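Local coordinates for uncharacterized protein (Corynebacterium glutamicum, PDB 2NSF) that probably catalyses the zinc- and mycothiol-dependent isomerisation of maleylpyruvate, a cis-trans isomerase reaction, at residues W159-S162 with R163-I167; V73-N76 with A77-L80. One frame throughout, in Å; residues are numbered along the deposited sequence.

Interaction 1: residues W159-S162 with R163-I167. With ZN (zinc ion), chain E; SO4 (sulfate ion), chain B.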
loop_
_atom_site.group_PDB
_atom_site.type_symbol
_atom_site.label_atom_id
_atom_site.label_comp_id
_atom_site.label_asym_id
_atom_site.label_seq_id
_atom_site.Cartn_x
_atom_site.Cartn_y
_atom_site.Cartn_z
ATOM N N TRP A 159 -1.009 7.310 -5.614
ATOM C CA TRP A 159 -0.084 6.878 -4.569
ATOM C C TRP A 159 -0.724 5.769 -3.742
ATOM O O TRP A 159 -0.103 4.746 -3.447
ATOM C CB TRP A 159 0.266 8.058 -3.655
ATOM C CG TRP A 159 0.888 7.648 -2.338
ATOM C CD1 TRP A 159 0.398 7.903 -1.090
ATOM C CD2 TRP A 159 2.101 6.906 -2.147
ATOM N NE1 TRP A 159 1.227 7.369 -0.133
ATOM C CE2 TRP A 159 2.281 6.751 -0.754
ATOM C CE3 TRP A 159 3.057 6.357 -3.016
ATOM C CZ2 TRP A 159 3.376 6.070 -0.204
ATOM C CZ3 TRP A 159 4.151 5.677 -2.467
ATOM C CH2 TRP A 159 4.297 5.542 -1.076
ATOM N N MET A 160 -1.979 5.976 -3.366
ATOM C CA MET A 160 -2.685 4.990 -2.560
ATOM C C MET A 160 -2.737 3.635 -3.253
ATOM O O MET A 160 -2.499 2.602 -2.627
ATOM C CB MET A 160 -4.099 5.488 -2.260
ATOM C CG MET A 160 -4.121 6.729 -1.386
ATOM S SD MET A 160 -5.701 7.587 -1.455
ATOM C CE MET A 160 -6.663 6.598 -0.346
ATOM N N ARG A 161 -3.042 3.631 -4.543
ATOM C CA ARG A 161 -3.102 2.365 -5.267
ATOM C C ARG A 161 -1.708 1.746 -5.359
ATOM O O ARG A 161 -1.556 0.532 -5.221
ATOM C CB ARG A 161 -3.685 2.566 -6.664
ATOM C CG ARG A 161 -3.874 1.262 -7.446
ATOM C CD ARG A 161 -4.819 0.297 -6.724
ATOM N NE ARG A 161 -5.127 -0.867 -7.553
ATOM C CZ ARG A 161 -5.820 -1.923 -7.137
ATOM N NH1 ARG A 161 -6.284 -1.976 -5.895
ATOM N NH2 ARG A 161 -6.046 -2.935 -7.966
ATOM N N SER A 162 -0.693 2.574 -5.583
ATOM C CA SER A 162 0.677 2.073 -5.671
ATOM C C SER A 162 1.084 1.345 -4.388
ATOM O O SER A 162 1.710 0.285 -4.448
ATOM C CB SER A 162 1.657 3.221 -5.953
ATOM O OG SER A 162 1.470 3.747 -7.261
ATOM N N ARG A 163 0.746 1.906 -3.225
ATOM C CA ARG A 163 1.088 1.249 -1.962
ATOM C C ARG A 163 0.487 -0.150 -1.933
ATOM O O ARG A 163 1.129 -1.117 -1.525
ATOM C CB ARG A 163 0.531 2.013 -0.753
ATOM C CG ARG A 163 1.104 3.384 -0.515
ATOM C CD ARG A 163 0.568 3.955 0.798
ATOM N NE ARG A 163 -0.891 3.861 0.877
ATOM C CZ ARG A 163 -1.657 4.717 1.543
ATOM N NH1 ARG A 163 -1.102 5.732 2.198
ATOM N NH2 ARG A 163 -2.977 4.575 1.538
ATOM N N GLU A 164 -0.768 -0.240 -2.358
ATOM C CA GLU A 164 -1.475 -1.509 -2.360
ATOM C C GLU A 164 -0.877 -2.560 -3.281
ATOM O O GLU A 164 -0.551 -3.661 -2.840
ATOM C CB GLU A 164 -2.938 -1.301 -2.760
ATOM C CG GLU A 164 -3.745 -0.420 -1.821
ATOM C CD GLU A 164 -3.890 -1.005 -0.433
ATOM O OE1 GLU A 164 -4.085 -2.234 -0.303
ATOM O OE2 GLU A 164 -3.831 -0.228 0.541
ATOM N N VAL A 165 -0.743 -2.232 -4.562
ATOM C CA VAL A 165 -0.234 -3.212 -5.510
ATOM C C VAL A 165 1.222 -3.621 -5.326
ATOM O O VAL A 165 1.550 -4.796 -5.469
ATOM C CB VAL A 165 -0.464 -2.755 -6.979
ATOM C CG1 VAL A 165 -1.960 -2.759 -7.290
ATOM C CG2 VAL A 165 0.118 -1.371 -7.209
ATOM N N TRP A 166 2.097 -2.676 -5.000
ATOM C CA TRP A 166 3.500 -3.031 -4.821
ATOM C C TRP A 166 3.744 -3.842 -3.561
ATOM O O TRP A 166 4.589 -4.739 -3.551
ATOM C CB TRP A 166 4.386 -1.781 -4.814
ATOM C CG TRP A 166 4.606 -1.198 -6.178
ATOM C CD1 TRP A 166 4.047 -0.063 -6.687
ATOM C CD2 TRP A 166 5.451 -1.728 -7.210
ATOM N NE1 TRP A 166 4.493 0.151 -7.972
ATOM C CE2 TRP A 166 5.354 -0.858 -8.318
ATOM C CE3 TRP A 166 6.278 -2.858 -7.306
ATOM C CZ2 TRP A 166 6.056 -1.079 -9.512
ATOM C CZ3 TRP A 166 6.979 -3.081 -8.499
ATOM C CH2 TRP A 166 6.860 -2.193 -9.584
ATOM N N ILE A 167 3.009 -3.543 -2.493
ATOM C CA ILE A 167 3.190 -4.282 -1.261
ATOM C C ILE A 167 2.394 -5.582 -1.238
ATOM O O ILE A 167 2.920 -6.620 -0.843
ATOM C CB ILE A 167 2.811 -3.449 -0.024
ATOM C CG1 ILE A 167 3.710 -2.207 0.057
ATOM C CG2 ILE A 167 2.964 -4.301 1.232
ATOM C CD1 ILE A 167 3.342 -1.242 1.175
HETATM ZN ZN ZN E . -4.277 -3.206 1.581
HETATM S S SO4 B . -4.256 6.942 4.089
HETATM O O1 SO4 B . -5.055 8.083 4.575
HETATM O O2 SO4 B . -5.075 6.099 3.209
HETATM O O3 SO4 B . -3.808 6.150 5.241
HETATM O O4 SO4 B . -3.095 7.438 3.332
HETATM O O HOH W 1 -3.369 2.410 -0.073
HETATM O O HOH W 2 -5.031 -1.397 2.555
HETATM O O HOH W 3 -2.223 -2.298 2.516
#

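Interaction 2: residues V73-N76 with A77-L80. With SO4 (sulfate ion), chain C.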
loop_
_atom_site.group_PDB
_atom_site.type_symbol
_atom_site.label_atom_id
_atom_site.label_comp_id
_atom_site.label_asym_id
_atom_site.label_seq_id
_atom_site.Cartn_x
_atom_site.Cartn_y
_atom_site.Cartn_z
ATOM N N VAL A 73 -7.725 -6.363 -2.659
ATOM C CA VAL A 73 -7.096 -5.547 -3.688
ATOM C C VAL A 73 -8.135 -5.045 -4.687
ATOM O O VAL A 73 -8.082 -3.893 -5.123
ATOM C CB VAL A 73 -5.957 -6.335 -4.406
ATOM C CG1 VAL A 73 -5.405 -5.533 -5.596
ATOM C CG2 VAL A 73 -4.836 -6.608 -3.414
ATOM N N ALA A 74 -9.108 -5.893 -5.024
ATOM C CA ALA A 74 -10.151 -5.493 -5.962
ATOM C C ALA A 74 -11.070 -4.450 -5.330
ATOM O O ALA A 74 -11.407 -3.453 -5.962
ATOM C CB ALA A 74 -10.966 -6.715 -6.406
ATOM N N TYR A 75 -11.477 -4.681 -4.085
ATOM C CA TYR A 75 -12.365 -3.728 -3.425
ATOM C C TYR A 75 -11.671 -2.383 -3.212
ATOM O O TYR A 75 -12.323 -1.339 -3.151
ATOM C CB TYR A 75 -12.890 -4.310 -2.106
ATOM C CG TYR A 75 -13.789 -5.512 -2.325
ATOM C CD1 TYR A 75 -14.843 -5.453 -3.236
ATOM C CD2 TYR A 75 -13.570 -6.712 -1.645
ATOM C CE1 TYR A 75 -15.662 -6.558 -3.475
ATOM C CE2 TYR A 75 -14.389 -7.832 -1.877
ATOM C CZ TYR A 75 -15.428 -7.741 -2.795
ATOM O OH TYR A 75 -16.236 -8.828 -3.041
ATOM N N ASN A 76 -10.347 -2.406 -3.104
ATOM C CA ASN A 76 -9.606 -1.162 -2.945
ATOM C C ASN A 76 -9.665 -0.400 -4.268
ATOM O O ASN A 76 -9.845 0.813 -4.277
ATOM C CB ASN A 76 -8.151 -1.447 -2.535
ATOM C CG ASN A 76 -7.258 -0.226 -2.656
ATOM O OD1 ASN A 76 -6.646 0.000 -3.699
ATOM N ND2 ASN A 76 -7.191 0.576 -1.595
ATOM N N ALA A 77 -9.528 -1.103 -5.392
ATOM C CA ALA A 77 -9.596 -0.443 -6.692
ATOM C C ALA A 77 -10.957 0.235 -6.826
ATOM O O ALA A 77 -11.057 1.370 -7.286
ATOM C CB ALA A 77 -9.400 -1.455 -7.821
ATOM N N ILE A 78 -12.002 -0.478 -6.423
ATOM C CA ILE A 78 -13.359 0.055 -6.483
ATOM C C ILE A 78 -13.494 1.284 -5.578
ATOM O O ILE A 78 -14.111 2.279 -5.958
ATOM C CB ILE A 78 -14.379 -1.026 -6.063
ATOM C CG1 ILE A 78 -14.448 -2.110 -7.144
ATOM C CG2 ILE A 78 -15.753 -0.398 -5.824
ATOM C CD1 ILE A 78 -15.221 -3.360 -6.733
ATOM N N ALA A 79 -12.900 1.217 -4.390
ATOM C CA ALA A 79 -12.966 2.330 -3.451
ATOM C C ALA A 79 -12.283 3.570 -4.020
ATOM O O ALA A 79 -12.746 4.696 -3.814
ATOM C CB ALA A 79 -12.330 1.935 -2.122
ATOM N N LEU A 80 -11.186 3.369 -4.747
ATOM C CA LEU A 80 -10.467 4.485 -5.341
ATOM C C LEU A 80 -11.257 5.064 -6.509
ATOM O O LEU A 80 -11.149 6.251 -6.817
ATOM C CB LEU A 80 -9.067 4.039 -5.788
ATOM C CG LEU A 80 -8.143 3.654 -4.624
ATOM C CD1 LEU A 80 -6.782 3.252 -5.170
ATOM C CD2 LEU A 80 -7.995 4.828 -3.654
HETATM S S SO4 C . -8.123 0.471 2.357
HETATM O O1 SO4 C . -7.570 -0.809 2.834
HETATM O O2 SO4 C . -9.265 0.840 3.216
HETATM O O3 SO4 C . -7.093 1.529 2.443
HETATM O O4 SO4 C . -8.559 0.335 0.959
#

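Interaction 1: residues W159-S162 with R163-I167
Trp159 and Arg163 meet one helical turn apart because their first torsions lean the side chains together: the indole has CG anti to the backbone N (chi1 164°), whereas Arg163 has CG anti to its carbonyl carbon (chi1 -65°). Arg163 CG then lies over one face of the indole in a CH-pi contact, 3.7 Å from the centroid of the Trp159 six-membered ring. A bend at chi3 swings the guanidinium past the ring, at 64° to its plane, and one face of it rests on Met160 CG.

At its edge the guanidinium binds a sulfate, probably from the crystallisation liquor, with Arg163 NH1 2.9 Å from O4 and NH2 3.1 Å from O2. NH2 also donates to a water, 2.7 Å away, that in turn donates to Met160 O and to Glu164 OE2. The other oxygen, Glu164 OE1, binds the zinc at 2.1 Å, together with His72, His168 and waters. Farther round the helix, Val165 CG1 covers one face of the Arg161 guanidinium, 3.7 Å from Arg161 NE; NH1 of this arginine bonds to Val73 O and Asn76 OD1.

Backbone i to i+4 bonds of helix 156-171 set the one-turn spacing, Glu164 N to Met160 O being weak at 3.3 Å. Trp159 and Arg163 both reach Glu192 on helix 183-199; Arg161 and Met160 pack on helix 66-89, and Val165 and Trp166 on helix 29-49.

Interaction 2: residues V73-N76 with A77-L80
Asn76 and Leu80 make the main side-chain contact of this turn, the amide oxygen Asn76 OD1 lying 3.6 Å from the methyl Leu80 CD1. Leu80 CG sits close to the backbone as well, 3.3 Å from Asn76 O, the same carbonyl that accepts the Leu80 N-H at 2.9 Å. The leucine side chain slants across that of Asn76, bringing CD1 next to the amide oxygen.

On another side of the helix Tyr75 and Ile78 run side by side and point the same way. Their contact is a light apolar one, Tyr75 CD1 to Ile78 CD1 at 4.1 Å. Ala77 and Ala79 bring only methyl groups, Ala77 CB resting 3.4 Å from Ala74 O.

What fixes the Asn76 amide comes from farther out. Its CG is anti to the backbone N (chi1 167°), which sets the amide beside its own carbonyl carbon, with OD1 near Leu80 CD1. ND2 donates to sulfate O4 at 2.9 Å with a nearly straight N-H...O angle of 166°, while OD1 accepts from Arg161. The sulfate, also bound by Tyr96 and Arg102, is probably a crystallisation ion. In this crystal both ends are held, which fixes the amide's rotation; the grip of Arg161 on OD1 is the part made by the protein. Asn76 also touches the zinc ligand Glu164 without being a ligand itself.

Regular i to i+4 bonds hold the backbone within helix 66-89. Ala74 and Ala77 pack on helix 114-133, Tyr75 on that helix and on helix 99-109, and Val73, Asn76, Ala77 and Leu80 on helix 156-171.

Interaction 2 comes first along the chain, on helix 66-89, and interaction 1 follows on helix 156-171; their centres are about 11 Å apart, and both belong to the N-terminal domain of the mycothiol maleylpyruvate isomerase family. The two helices touch directly: Arg161 NH1 probably hydrogen-bonds to Val73 O at 2.7 Å and to Asn76 OD1 at 3.0 Å, so one arginine nitrogen would tie a side-chain amide and a main-chain carbonyl of helix 66-89 to helix 156-171. The zinc is shared by the same pair, since His72 immediately precedes residues 73-76 while Glu164 and His168 come from helix 156-171. Each contact thus lies on one of the two helices that supply the protein ligands of the metal, and Arg161 bridges between them.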